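Side-chain contacts in putative glutathionylspermidine synthase (Methylobacillus flagellatus, PDB 3N6X), which is probably an ATP-dependent ligase of the circularly permuted ATP-grasp type, perhaps joining glutathione to spermidine: residues V202-N205 with N206-V210; S230-F233 with E234-F237. All coordinates share one frame; numbering follows the deposited sequence.

Contact 1. Residues V202-N205 with N206-V210; sequences VLLN and NLRAV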
loop_
_atom_site.group_PDB
_atom_site.type_symbol
_atom_site.label_atom_id
_atom_site.label_comp_id
_atom_site.label_asym_id
_atom_site.label_seq_id
_atom_site.Cartn_x
_atom_site.Cartn_y
_atom_site.Cartn_z
ATOM N N VAL A 202 -12.717 7.843 -9.416
ATOM C CA VAL A 202 -11.675 8.853 -9.154
ATOM C C VAL A 202 -10.382 8.386 -9.867
ATOM O O VAL A 202 -9.752 9.168 -10.568
ATOM C CB VAL A 202 -11.437 9.084 -7.625
ATOM C CG1 VAL A 202 -10.206 9.979 -7.382
ATOM C CG2 VAL A 202 -12.682 9.673 -6.952
ATOM N N LEU A 203 -10.046 7.092 -9.749
ATOM C CA LEU A 203 -8.863 6.541 -10.418
ATOM C C LEU A 203 -8.977 6.621 -11.957
ATOM O O LEU A 203 -8.037 7.060 -12.613
ATOM C CB LEU A 203 -8.587 5.087 -9.951
ATOM C CG LEU A 203 -7.492 4.315 -10.730
ATOM C CD1 LEU A 203 -6.143 5.024 -10.633
ATOM C CD2 LEU A 203 -7.388 2.866 -10.236
ATOM N N LEU A 204 -10.138 6.238 -12.524
ATOM C CA LEU A 204 -10.342 6.327 -13.971
ATOM C C LEU A 204 -10.168 7.770 -14.462
ATOM O O LEU A 204 -9.507 7.999 -15.468
ATOM C CB LEU A 204 -11.730 5.775 -14.368
ATOM C CG LEU A 204 -12.120 5.931 -15.859
ATOM C CD1 LEU A 204 -11.090 5.260 -16.789
ATOM C CD2 LEU A 204 -13.490 5.394 -16.115
ATOM N N ASN A 205 -10.720 8.737 -13.731
ATOM C CA ASN A 205 -10.600 10.150 -14.093
ATOM C C ASN A 205 -9.137 10.625 -14.068
ATOM O O ASN A 205 -8.714 11.347 -14.972
ATOM C CB ASN A 205 -11.460 10.998 -13.186
ATOM C CG ASN A 205 -11.578 12.406 -13.654
ATOM O OD1 ASN A 205 -12.100 12.677 -14.742
ATOM N ND2 ASN A 205 -11.035 13.331 -12.867
ATOM N N ASN A 206 -8.358 10.171 -13.072
ATOM C CA ASN A 206 -6.932 10.472 -12.981
ATOM C C ASN A 206 -6.134 9.836 -14.125
ATOM O O ASN A 206 -5.159 10.439 -14.588
ATOM C CB ASN A 206 -6.365 10.021 -11.629
ATOM C CG ASN A 206 -6.640 10.967 -10.471
ATOM O OD1 ASN A 206 -6.347 10.666 -9.323
ATOM N ND2 ASN A 206 -7.242 12.102 -10.739
ATOM N N LEU A 207 -6.513 8.603 -14.561
ATOM C CA LEU A 207 -5.807 7.931 -15.677
ATOM C C LEU A 207 -6.047 8.679 -17.003
ATOM O O LEU A 207 -5.125 8.817 -17.802
ATOM C CB LEU A 207 -6.202 6.443 -15.804
ATOM C CG LEU A 207 -5.754 5.526 -14.652
ATOM C CD1 LEU A 207 -6.354 4.146 -14.786
ATOM C CD2 LEU A 207 -4.248 5.426 -14.581
ATOM N N ARG A 208 -7.273 9.193 -17.207
ATOM C CA ARG A 208 -7.626 9.976 -18.398
ATOM C C ARG A 208 -6.815 11.272 -18.440
ATOM O O ARG A 208 -6.424 11.728 -19.514
ATOM C CB ARG A 208 -9.133 10.309 -18.397
ATOM C CG ARG A 208 -10.040 9.099 -18.574
ATOM C CD ARG A 208 -11.495 9.454 -18.328
ATOM N NE ARG A 208 -12.094 10.103 -19.494
ATOM C CZ ARG A 208 -12.355 11.400 -19.572
ATOM N NH1 ARG A 208 -12.100 12.199 -18.542
ATOM N NH2 ARG A 208 -12.874 11.912 -20.680
ATOM N N ALA A 209 -6.565 11.865 -17.257
ATOM C CA ALA A 209 -5.845 13.126 -17.099
ATOM C C ALA A 209 -4.360 13.004 -17.462
ATOM O O ALA A 209 -3.701 14.022 -17.706
ATOM C CB ALA A 209 -6.000 13.632 -15.666
ATOM N N VAL A 210 -3.822 11.764 -17.477
ATOM C CA VAL A 210 -2.411 11.544 -17.799
ATOM C C VAL A 210 -2.226 11.042 -19.196
ATOM O O VAL A 210 -1.152 10.561 -19.528
ATOM C CB VAL A 210 -1.622 10.709 -16.743
ATOM C CG1 VAL A 210 -1.456 11.492 -15.442
ATOM C CG2 VAL A 210 -2.268 9.345 -16.497
#
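Leu-203 and Leu-207 meet one turn apart on helix 199-209, where the CD1 branch of Leu-203 comes within 4.1 Å of the branching carbon CG of Leu-207. Their first torsions differ: in Leu-203, CG lies anti to the backbone N (chi1 171°), whereas in Leu-207 it lies anti to the carbonyl carbon, and the two side chains come together at a slant. On the exposed flank, in one of two conformers of Arg-208, Asn-205 OD1 stands at the guanidinium edge, near its plane, the amide and guanidinium planes 16° apart. At 3.8 Å, OD1 to NH1 is a tentative approach of polar groups rather than a bond. Asn-206 is buried: its CG packs 3.6 Å from Val-202 O, and both residues touch Leu-434 of strand 423-435. Replacing Asn-206 by an alanine would probably open a gap beside Val-202 and Leu-434, since the amide that fills it would be gone. Beneath these side chains runs the backbone ladder that sets their spacing: Asn-206 N donates to Val-202 O (3.0 Å), Leu-207 N to Leu-203 O (2.9 Å) and Arg-208 N to Leu-204 O (3.1 Å). The rung from Ala-209 N to Asn-205 O is longer, 3.2 Å, and more bent, with an N-H...O angle of 142°. Further out, Leu-203 and Leu-207 both lie on Tyr-274 of strand 268-275, while Leu-204, Leu-207 and Arg-208 touch Val-220 of strand 220-223. An i to i+4 leucine pair on one flank and an i to i+3 Asn-Arg approach on another mark an amphipathic alpha-helix laid against a mixed beta-sheet.

Contact 2. Residues S230-F233 with E234-F237; sequences SAYF and EHAF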
loop_
_atom_site.group_PDB
_atom_site.type_symbol
_atom_site.label_atom_id
_atom_site.label_comp_id
_atom_site.label_asym_id
_atom_site.label_seq_id
_atom_site.Cartn_x
_atom_site.Cartn_y
_atom_site.Cartn_z
ATOM N N SER A 230 -1.984 -13.899 -8.045
ATOM C CA SER A 230 -2.679 -13.784 -6.751
ATOM C C SER A 230 -3.664 -12.596 -6.686
ATOM O O SER A 230 -4.732 -12.722 -6.074
ATOM C CB SER A 230 -1.672 -13.713 -5.601
ATOM O OG SER A 230 -0.778 -12.619 -5.743
ATOM N N ALA A 231 -3.316 -11.458 -7.341
ATOM C CA ALA A 231 -4.159 -10.258 -7.333
ATOM C C ALA A 231 -5.084 -10.161 -8.562
ATOM O O ALA A 231 -5.708 -9.118 -8.766
ATOM C CB ALA A 231 -3.287 -8.998 -7.220
ATOM N N TYR A 232 -5.195 -11.253 -9.371
ATOM C CA TYR A 232 -6.024 -11.231 -10.582
ATOM C C TYR A 232 -7.440 -10.795 -10.318
ATOM O O TYR A 232 -7.945 -9.947 -11.060
ATOM C CB TYR A 232 -5.987 -12.551 -11.346
ATOM C CG TYR A 232 -6.809 -12.531 -12.624
ATOM C CD1 TYR A 232 -6.461 -11.704 -13.689
ATOM C CD2 TYR A 232 -7.940 -13.330 -12.762
ATOM C CE1 TYR A 232 -7.182 -11.716 -14.881
ATOM C CE2 TYR A 232 -8.673 -13.348 -13.949
ATOM C CZ TYR A 232 -8.296 -12.533 -15.005
ATOM O OH TYR A 232 -9.015 -12.553 -16.179
ATOM N N PHE A 233 -8.091 -11.346 -9.255
ATOM C CA PHE A 233 -9.457 -10.937 -8.943
ATOM C C PHE A 233 -9.548 -9.423 -8.752
ATOM O O PHE A 233 -10.474 -8.815 -9.284
ATOM C CB PHE A 233 -10.048 -11.691 -7.731
ATOM C CG PHE A 233 -11.399 -11.144 -7.315
ATOM C CD1 PHE A 233 -12.532 -11.379 -8.090
ATOM C CD2 PHE A 233 -11.516 -10.292 -6.220
ATOM C CE1 PHE A 233 -13.762 -10.811 -7.752
ATOM C CE2 PHE A 233 -12.750 -9.726 -5.883
ATOM C CZ PHE A 233 -13.863 -9.988 -6.652
ATOM N N GLU A 234 -8.562 -8.802 -8.058
ATOM C CA GLU A 234 -8.544 -7.353 -7.886
ATOM C C GLU A 234 -8.474 -6.642 -9.245
ATOM O O GLU A 234 -9.186 -5.660 -9.442
ATOM C CB GLU A 234 -7.392 -6.893 -6.957
ATOM C CG GLU A 234 -7.503 -5.416 -6.602
ATOM C CD GLU A 234 -6.499 -4.859 -5.614
ATOM O OE1 GLU A 234 -6.673 -5.094 -4.395
ATOM O OE2 GLU A 234 -5.651 -4.044 -6.040
ATOM N N HIS A 235 -7.678 -7.183 -10.205
ATOM C CA HIS A 235 -7.540 -6.587 -11.544
ATOM C C HIS A 235 -8.893 -6.599 -12.267
ATOM O O HIS A 235 -9.324 -5.569 -12.795
ATOM C CB HIS A 235 -6.482 -7.344 -12.385
ATOM C CG HIS A 235 -5.142 -7.520 -11.716
ATOM N ND1 HIS A 235 -4.156 -8.306 -12.284
ATOM C CD2 HIS A 235 -4.661 -6.981 -10.562
ATOM C CE1 HIS A 235 -3.122 -8.239 -11.457
ATOM N NE2 HIS A 235 -3.389 -7.471 -10.396
ATOM N N ALA A 236 -9.578 -7.763 -12.251
ATOM C CA ALA A 236 -10.873 -7.937 -12.892
ATOM C C ALA A 236 -11.938 -7.064 -12.199
ATOM O O ALA A 236 -12.697 -6.358 -12.882
ATOM C CB ALA A 236 -11.279 -9.414 -12.860
ATOM N N PHE A 237 -11.918 -7.045 -10.838
ATOM C CA PHE A 237 -12.836 -6.256 -10.011
ATOM C C PHE A 237 -12.692 -4.742 -10.257
ATOM O O PHE A 237 -13.698 -4.087 -10.563
ATOM C CB PHE A 237 -12.671 -6.607 -8.511
ATOM C CG PHE A 237 -13.391 -5.684 -7.546
ATOM C CD1 PHE A 237 -14.774 -5.769 -7.372
ATOM C CD2 PHE A 237 -12.688 -4.733 -6.808
ATOM C CE1 PHE A 237 -15.440 -4.913 -6.480
ATOM C CE2 PHE A 237 -13.357 -3.875 -5.921
ATOM C CZ PHE A 237 -14.728 -3.976 -5.759
#
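The imidazole of His-235 folds back over the start of helix 232-242, and this is the tight side of the contact. Ala-231 O lies 2.9 Å above the ring plane, offset toward the rim, and Tyr-232 CA covers the same face in a CH-pi contact, 4.1 Å from the ring centroid. Ala-231 CB adds a touch of 3.5 Å to NE2. What brings the ring here is a first torsion of -52°, which sets CG anti to the carbonyl carbon and beside the backbone N. Ala-231, at the N-cap position, also accepts the first helical bond of this stretch, from His-235 N to its O at 3.1 Å. Ala-236 N to Tyr-232 O and Phe-237 N to Phe-233 O follow. On this buried side His-235 ND1 bonds to Thr-224 OG1, and the carboxylate of Glu-234 is held from outside the stretch: OE2 in a salt bridge with Arg-276, OE1 by Gly-169 N and Ser-171 OG. The looser side is aromatic. In one of its two conformers, exposed Phe-233 receives Phe-237 CB over one ring face, 4.2 Å from the centroid and 20° off the normal. The two rings are nearly parallel, at 23°, yet so far slid apart (centroids 5.9 Å) that they barely overlap. Phe-237 instead carries its ring onto helix 170-183, at Ser-171, Leu-174 and Glu-175. Dispersion and CH-pi contacts thus shape the local packing, whereas the buried polar ends are satisfied by neighbouring loops and helix 170-183, tying the start of the helix to them.

How the contacts relate
Along the chain, contact 1 closes before contact 2 opens: helix 199-209 comes first, then strand 220-223, then helix 232-242. The contact centres are about 19 Å apart and their nearest atoms about 8 Å, so they do not touch directly. What they share is a mixed beta-sheet. Side chains of contact 1 rest on strands 220-223 and 268-275, whereas contact 2 belongs to the beta-alpha-beta unit of strand 220-223, helix 232-242 and strand 245-247, and touches Leu-246. Strand 220-223 pairs with both 245-247 and 268-275. Contact 1 thus also joins these strands to strand 423-435 of the larger mixed sheet, while contact 2 forms the start of the crossover helix, both in the part of the chain matching the circularly permuted ATP-grasp family.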